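Local coordinates for protein methanogen homoaconitase large subunit (Methanocaldococcus jannaschii, PDB 4KP2) that forms the iron-sulfur subunit of a hydro-lyase that interconverts (R)-homocitrate, cis-homoaconitate and homoisocitrate in 2-oxosuberate biosynthesis, at residues L49-D54 / Q121-N126; I108-K113 / E125-P130. All blocks are in the same frame, centred on the assembly; numbering follows the deposited sequence.

Contact 1. Residues L49-D54 / Q121-N126; sequences LAMTHD and QILAEN
Leu49 and Leu123 reach toward each other and meet tip to tip. Leu49 sits on strand 49-53, and Leu123 on helix 119-126, which packs on the parallel sheet in the alpha-beta-alpha layering of the aconitase family. The methyl CD2 of Leu49 does most of the touching. It lies 3.8 Å from CG of Leu123, at the fork of that side chain. From there it also meets both branches of the fork: Leu123 CD1 is 4.0 Å from Leu49 CD2, and Leu123 CD2 is 4.1 Å from the same methyl. Leu49 is set for this with CG anti to the backbone N (chi1 -160°).

Met51 points toward the helix from two residues further along the strand. Met51 CB lies 4.0 Å from Leu123 CD2. Beyond CB the chain bends at chi2 and chi3, and the thioether end leads away from the helix. Leu123 therefore touches two residues of the strand, Leu49 with its fork and Met51 with one methyl. Val78 of the neighbouring strand 77-80 also touches Leu49 and Leu123. The side chain of Leu123 lies about 9 Å from that of Cys323, and that of Met51 about 9 Å from that of Cys383, both predicted ligands of the [4Fe-4S] cluster.

Within the helix, Gln121 NE2 donates to Glu125 OE2 over 3.1 Å, nearly straight at 172°. OE2 is met on its anti side, with the donor tilted out of the carboxylate plane, while the oxygen lies in the amide plane of Gln121.

No hydrogen bond crosses between strand and helix. All three touching residues are buried, and they meet through carbon atoms alone. The chemistry implies a purely apolar join between residues 49-54 and 121-126, held by van der Waals packing and the exclusion of water.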
loop_
_atom_site.group_PDB
_atom_site.type_symbol
_atom_site.label_atom_id
_atom_site.label_comp_id
_atom_site.label_asym_id
_atom_site.label_seq_id
_atom_site.Cartn_x
_atom_site.Cartn_y
_atom_site.Cartn_z
ATOM N N LEU A 49 -19.737 23.851 1.591
ATOM C CA LEU A 49 -19.013 22.614 1.855
ATOM C C LEU A 49 -17.582 22.885 2.313
ATOM O O LEU A 49 -16.822 23.572 1.631
ATOM C CB LEU A 49 -19.008 21.735 0.602
ATOM C CG LEU A 49 -18.730 20.244 0.786
ATOM C CD1 LEU A 49 -19.804 19.619 1.659
ATOM C CD2 LEU A 49 -18.659 19.544 -0.562
ATOM N N ALA A 50 -17.220 22.340 3.470
ATOM C CA ALA A 50 -15.879 22.516 4.019
ATOM C C ALA A 50 -15.198 21.168 4.235
ATOM O O ALA A 50 -15.785 20.252 4.810
ATOM C CB ALA A 50 -15.938 23.302 5.319
ATOM N N MET A 51 -13.956 21.049 3.777
ATOM C CA MET A 51 -13.242 19.777 3.844
ATOM C C MET A 51 -11.757 19.916 4.170
ATOM O O MET A 51 -11.059 20.756 3.602
ATOM C CB MET A 51 -13.429 18.994 2.539
ATOM C CG MET A 51 -12.374 17.927 2.289
ATOM S SD MET A 51 -11.095 18.479 1.144
ATOM C CE MET A 51 -9.627 17.891 1.985
ATOM N N THR A 52 -11.285 19.083 5.093
ATOM C CA THR A 52 -9.865 18.990 5.413
ATOM C C THR A 52 -9.440 17.526 5.500
ATOM O O THR A 52 -10.216 16.671 5.929
ATOM C CB THR A 52 -9.530 19.694 6.739
ATOM O OG1 THR A 52 -10.455 19.279 7.751
ATOM C CG2 THR A 52 -9.607 21.205 6.576
ATOM N N HIS A 53 -8.210 17.240 5.087
ATOM C CA HIS A 53 -7.703 15.869 5.112
ATOM C C HIS A 53 -6.761 15.629 6.291
ATOM O O HIS A 53 -6.521 16.528 7.097
ATOM C CB HIS A 53 -7.012 15.522 3.789
ATOM C CG HIS A 53 -5.922 16.475 3.403
ATOM N ND1 HIS A 53 -4.662 16.429 3.958
ATOM C CD2 HIS A 53 -5.905 17.496 2.515
ATOM C CE1 HIS A 53 -3.915 17.382 3.429
ATOM N NE2 HIS A 53 -4.645 18.045 2.551
ATOM N N ASP A 54 -6.225 14.413 6.377
ATOM C CA ASP A 54 -5.396 13.999 7.510
ATOM C C ASP A 54 -4.156 14.866 7.719
ATOM O O ASP A 54 -3.570 14.873 8.800
ATOM C CB ASP A 54 -4.987 12.530 7.367
ATOM C CG ASP A 54 -4.256 12.251 6.070
ATOM O OD1 ASP A 54 -4.601 12.876 5.045
ATOM O OD2 ASP A 54 -3.336 11.407 6.074
ATOM N N GLN A 121 -11.824 13.118 -4.572
ATOM C CA GLN A 121 -12.578 12.084 -5.269
ATOM C C GLN A 121 -13.836 11.712 -4.491
ATOM O O GLN A 121 -14.908 11.549 -5.071
ATOM C CB GLN A 121 -11.710 10.847 -5.501
ATOM C CG GLN A 121 -12.395 9.757 -6.309
ATOM C CD GLN A 121 -12.721 10.192 -7.724
ATOM O OE1 GLN A 121 -12.036 11.038 -8.302
ATOM N NE2 GLN A 121 -13.775 9.616 -8.293
ATOM N N ILE A 122 -13.693 11.578 -3.175
ATOM C CA ILE A 122 -14.827 11.299 -2.300
ATOM C C ILE A 122 -15.832 12.442 -2.360
ATOM O O ILE A 122 -17.043 12.223 -2.432
ATOM C CB ILE A 122 -14.372 11.102 -0.841
ATOM C CG1 ILE A 122 -13.533 9.831 -0.710
ATOM C CG2 ILE A 122 -15.570 11.039 0.097
ATOM C CD1 ILE A 122 -13.025 9.582 0.692
ATOM N N LEU A 123 -15.312 13.665 -2.345
ATOM C CA LEU A 123 -16.141 14.863 -2.374
ATOM C C LEU A 123 -16.941 14.939 -3.671
ATOM O O LEU A 123 -18.073 15.422 -3.689
ATOM C CB LEU A 123 -15.267 16.109 -2.221
ATOM C CG LEU A 123 -15.752 17.193 -1.261
ATOM C CD1 LEU A 123 -15.984 16.605 0.119
ATOM C CD2 LEU A 123 -14.743 18.327 -1.193
ATOM N N ALA A 124 -16.343 14.457 -4.755
ATOM C CA ALA A 124 -16.995 14.461 -6.059
ATOM C C ALA A 124 -17.983 13.310 -6.188
ATOM O O ALA A 124 -18.907 13.359 -7.002
ATOM C CB ALA A 124 -15.957 14.392 -7.168
ATOM N N GLU A 125 -17.788 12.275 -5.379
ATOM C CA GLU A 125 -18.605 11.071 -5.477
ATOM C C GLU A 125 -19.890 11.123 -4.661
ATOM O O GLU A 125 -20.784 10.304 -4.870
ATOM C CB GLU A 125 -17.799 9.837 -5.064
ATOM C CG GLU A 125 -16.864 9.311 -6.134
ATOM C CD GLU A 125 -16.116 8.071 -5.685
ATOM O OE1 GLU A 125 -16.371 7.597 -4.556
ATOM O OE2 GLU A 125 -15.273 7.572 -6.459
ATOM N N ASN A 126 -19.991 12.072 -3.733
ATOM C CA ASN A 126 -21.126 12.067 -2.813
ATOM C C ASN A 126 -21.443 13.396 -2.125
ATOM O O ASN A 126 -22.216 13.426 -1.167
ATOM C CB ASN A 126 -20.926 10.975 -1.756
ATOM C CG ASN A 126 -22.236 10.414 -1.238
ATOM O OD1 ASN A 126 -22.731 10.827 -0.189
ATOM N ND2 ASN A 126 -22.806 9.467 -1.973
#

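Contact 2. Residues I108-K113 / E125-P130; sequences IKNFHK and ENYVLP
Tyr127 reaches across to His112 and Asn110 at the edge of a parallel sheet in the alpha-beta-alpha three-layer sandwich of the aconitase family. Strand 111-112 is an outermost strand of that sheet within the chain. Helix 119-126 follows it, and Tyr127 comes just after the helix.

The polar link is one hydrogen bond, 3.1 Å between His112 NE2 and Tyr127 OH. Either group could be the donor, and the bond is moderately bent. The hydroxyl lies at the edge of the imidazole, near its plane. NE2 in turn lies at the edge of the phenol ring.

The same two residues also form an aromatic pair. The two side chains come from opposite directions and meet rim to rim, with their planes 84° apart. Neither ring covers the face of the other, and the centroids stay 6.0 Å apart. This is not a stack.

Van der Waals packing joins Tyr127 to Asn110, the centre of an inverse gamma turn that leads into the strand. The amide of Asn110 crosses the phenol ring at a slant, the two planes 61° apart. Asn110 CG approaches Tyr127 CE1 to 3.6 Å. With CG of Asn110 beside the backbone N (chi1 -57°), the amide lies along the CE1 side of the ring. Asn110 ND2 also makes a weak hydrogen bond to Ile77 O. An alanine in place of Tyr127 would probably leave His112 NE2 without this mate and open a gap beside the Asn110 amide. Ile122 of the helix and Val78 of strand 77-80 also touch Tyr127.

The hydroxyl also bears on aliphatic carbon: Tyr127 OH sits 3.3 Å from Asn110 CB.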
loop_
_atom_site.group_PDB
_atom_site.type_symbol
_atom_site.label_atom_id
_atom_site.label_comp_id
_atom_site.label_asym_id
_atom_site.label_seq_id
_atom_site.Cartn_x
_atom_site.Cartn_y
_atom_site.Cartn_z
ATOM N N ILE A 108 -18.808 14.905 13.327
ATOM C CA ILE A 108 -18.718 14.955 11.874
ATOM C C ILE A 108 -19.147 13.623 11.272
ATOM O O ILE A 108 -18.350 12.690 11.174
ATOM C CB ILE A 108 -17.290 15.285 11.408
ATOM C CG1 ILE A 108 -16.775 16.535 12.121
ATOM C CG2 ILE A 108 -17.249 15.474 9.900
ATOM C CD1 ILE A 108 -17.596 17.774 11.846
ATOM N N LYS A 109 -20.413 13.539 10.879
ATOM C CA LYS A 109 -20.953 12.313 10.301
ATOM C C LYS A 109 -20.346 12.030 8.934
ATOM O O LYS A 109 -20.172 10.874 8.548
ATOM C CB LYS A 109 -22.476 12.390 10.199
ATOM C CG LYS A 109 -23.178 12.471 11.543
ATOM C CD LYS A 109 -24.687 12.461 11.378
ATOM C CE LYS A 109 -25.386 12.524 12.724
ATOM N NZ LYS A 109 -26.864 12.496 12.569
ATOM N N ASN A 110 -20.020 13.093 8.207
ATOM C CA ASN A 110 -19.397 12.961 6.898
ATOM C C ASN A 110 -17.902 12.687 7.007
ATOM O O ASN A 110 -17.089 13.415 6.439
ATOM C CB ASN A 110 -19.632 14.218 6.062
ATOM C CG ASN A 110 -21.100 14.544 5.901
ATOM O OD1 ASN A 110 -21.949 13.653 5.889
ATOM N ND2 ASN A 110 -21.408 15.829 5.776
ATOM N N PHE A 111 -17.544 11.636 7.738
ATOM C CA PHE A 111 -16.144 11.285 7.929
ATOM C C PHE A 111 -15.771 10.034 7.146
ATOM O O PHE A 111 -16.530 9.067 7.100
ATOM C CB PHE A 111 -15.843 11.086 9.414
ATOM C CG PHE A 111 -14.482 10.513 9.683
ATOM C CD1 PHE A 111 -13.341 11.241 9.393
ATOM C CD2 PHE A 111 -14.343 9.252 10.234
ATOM C CE1 PHE A 111 -12.087 10.720 9.641
ATOM C CE2 PHE A 111 -13.090 8.725 10.487
ATOM C CZ PHE A 111 -11.961 9.459 10.189
ATOM N N HIS A 112 -14.593 10.061 6.533
ATOM C CA HIS A 112 -14.111 8.928 5.756
ATOM C C HIS A 112 -12.726 8.488 6.211
ATOM O O HIS A 112 -11.769 9.257 6.167
ATOM C CB HIS A 112 -14.101 9.267 4.266
ATOM C CG HIS A 112 -15.466 9.497 3.696
ATOM N ND1 HIS A 112 -16.229 8.483 3.165
ATOM C CD2 HIS A 112 -16.206 10.625 3.584
ATOM C CE1 HIS A 112 -17.382 8.974 2.743
ATOM N NE2 HIS A 112 -17.392 10.272 2.986
ATOM N N LYS A 113 -12.636 7.239 6.651
ATOM C CA LYS A 113 -11.387 6.682 7.153
ATOM C C LYS A 113 -10.406 6.417 6.022
ATOM O O LYS A 113 -10.689 6.705 4.859
ATOM C CB LYS A 113 -11.662 5.383 7.906
ATOM C CG LYS A 113 -12.681 5.526 9.017
ATOM C CD LYS A 113 -13.247 4.179 9.421
ATOM C CE LYS A 113 -12.154 3.232 9.878
ATOM N NZ LYS A 113 -12.704 1.896 10.232
ATOM N N GLU A 125 -17.788 12.275 -5.379
ATOM C CA GLU A 125 -18.605 11.071 -5.477
ATOM C C GLU A 125 -19.890 11.123 -4.661
ATOM O O GLU A 125 -20.784 10.304 -4.870
ATOM C CB GLU A 125 -17.799 9.837 -5.064
ATOM C CG GLU A 125 -16.864 9.311 -6.134
ATOM C CD GLU A 125 -16.116 8.071 -5.685
ATOM O OE1 GLU A 125 -16.371 7.597 -4.556
ATOM O OE2 GLU A 125 -15.273 7.572 -6.459
ATOM N N ASN A 126 -19.991 12.072 -3.733
ATOM C CA ASN A 126 -21.126 12.067 -2.813
ATOM C C ASN A 126 -21.443 13.396 -2.125
ATOM O O ASN A 126 -22.216 13.426 -1.167
ATOM C CB ASN A 126 -20.926 10.975 -1.756
ATOM C CG ASN A 126 -22.236 10.414 -1.238
ATOM O OD1 ASN A 126 -22.731 10.827 -0.189
ATOM N ND2 ASN A 126 -22.806 9.467 -1.973
ATOM N N TYR A 127 -20.869 14.496 -2.602
ATOM C CA TYR A 127 -21.080 15.777 -1.928
ATOM C C TYR A 127 -21.275 16.984 -2.845
ATOM O O TYR A 127 -22.319 17.636 -2.802
ATOM C CB TYR A 127 -19.948 16.053 -0.934
ATOM C CG TYR A 127 -19.878 15.061 0.203
ATOM C CD1 TYR A 127 -20.791 15.110 1.247
ATOM C CD2 TYR A 127 -18.899 14.077 0.235
ATOM C CE1 TYR A 127 -20.733 14.207 2.290
ATOM C CE2 TYR A 127 -18.833 13.170 1.275
ATOM C CZ TYR A 127 -19.754 13.239 2.299
ATOM O OH TYR A 127 -19.694 12.339 3.338
ATOM N N VAL A 128 -20.270 17.281 -3.663
ATOM C CA VAL A 128 -20.252 18.513 -4.453
ATOM C C VAL A 128 -21.415 18.663 -5.434
ATOM O O VAL A 128 -21.528 17.916 -6.406
ATOM C CB VAL A 128 -18.931 18.666 -5.231
ATOM C CG1 VAL A 128 -18.959 19.931 -6.072
ATOM C CG2 VAL A 128 -17.751 18.685 -4.273
ATOM N N LEU A 129 -22.270 19.648 -5.172
ATOM C CA LEU A 129 -23.364 19.990 -6.074
ATOM C C LEU A 129 -23.031 21.272 -6.827
ATOM O O LEU A 129 -22.235 22.078 -6.351
ATOM C CB LEU A 129 -24.668 20.166 -5.294
ATOM C CG LEU A 129 -25.342 18.901 -4.766
ATOM C CD1 LEU A 129 -26.595 19.260 -3.983
ATOM C CD2 LEU A 129 -25.675 17.964 -5.912
ATOM N N PRO A 130 -23.629 21.458 -8.015
ATOM C CA PRO A 130 -23.426 22.684 -8.795
ATOM C C PRO A 130 -23.815 23.943 -8.022
ATOM O O PRO A 130 -24.598 23.870 -7.076
ATOM C CB PRO A 130 -24.361 22.491 -9.990
ATOM C CG PRO A 130 -24.433 21.017 -10.160
ATOM C CD PRO A 130 -24.402 20.454 -8.768
#

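The two contacts lie side by side, their centres about 5 Å apart. Both use helix 119-126 and the same five-stranded parallel sheet. Contact 1 reaches its middle strand, 49-53, and contact 2 its outermost strand, 111-112, with strand 77-80 between them. Along the chain the order is 49-54, 108-113, then 121-126 running into 125-130, so Glu125 and Asn126 are shared. The contacts also touch directly: Leu49 CD2 packs 3.7 Å from Tyr127 CB, and Ile122 CG2 lies 3.5 Å from His112 NE2. Together they seat one short helix and its exit across three strands, from buried apolar core to partly exposed polar edge.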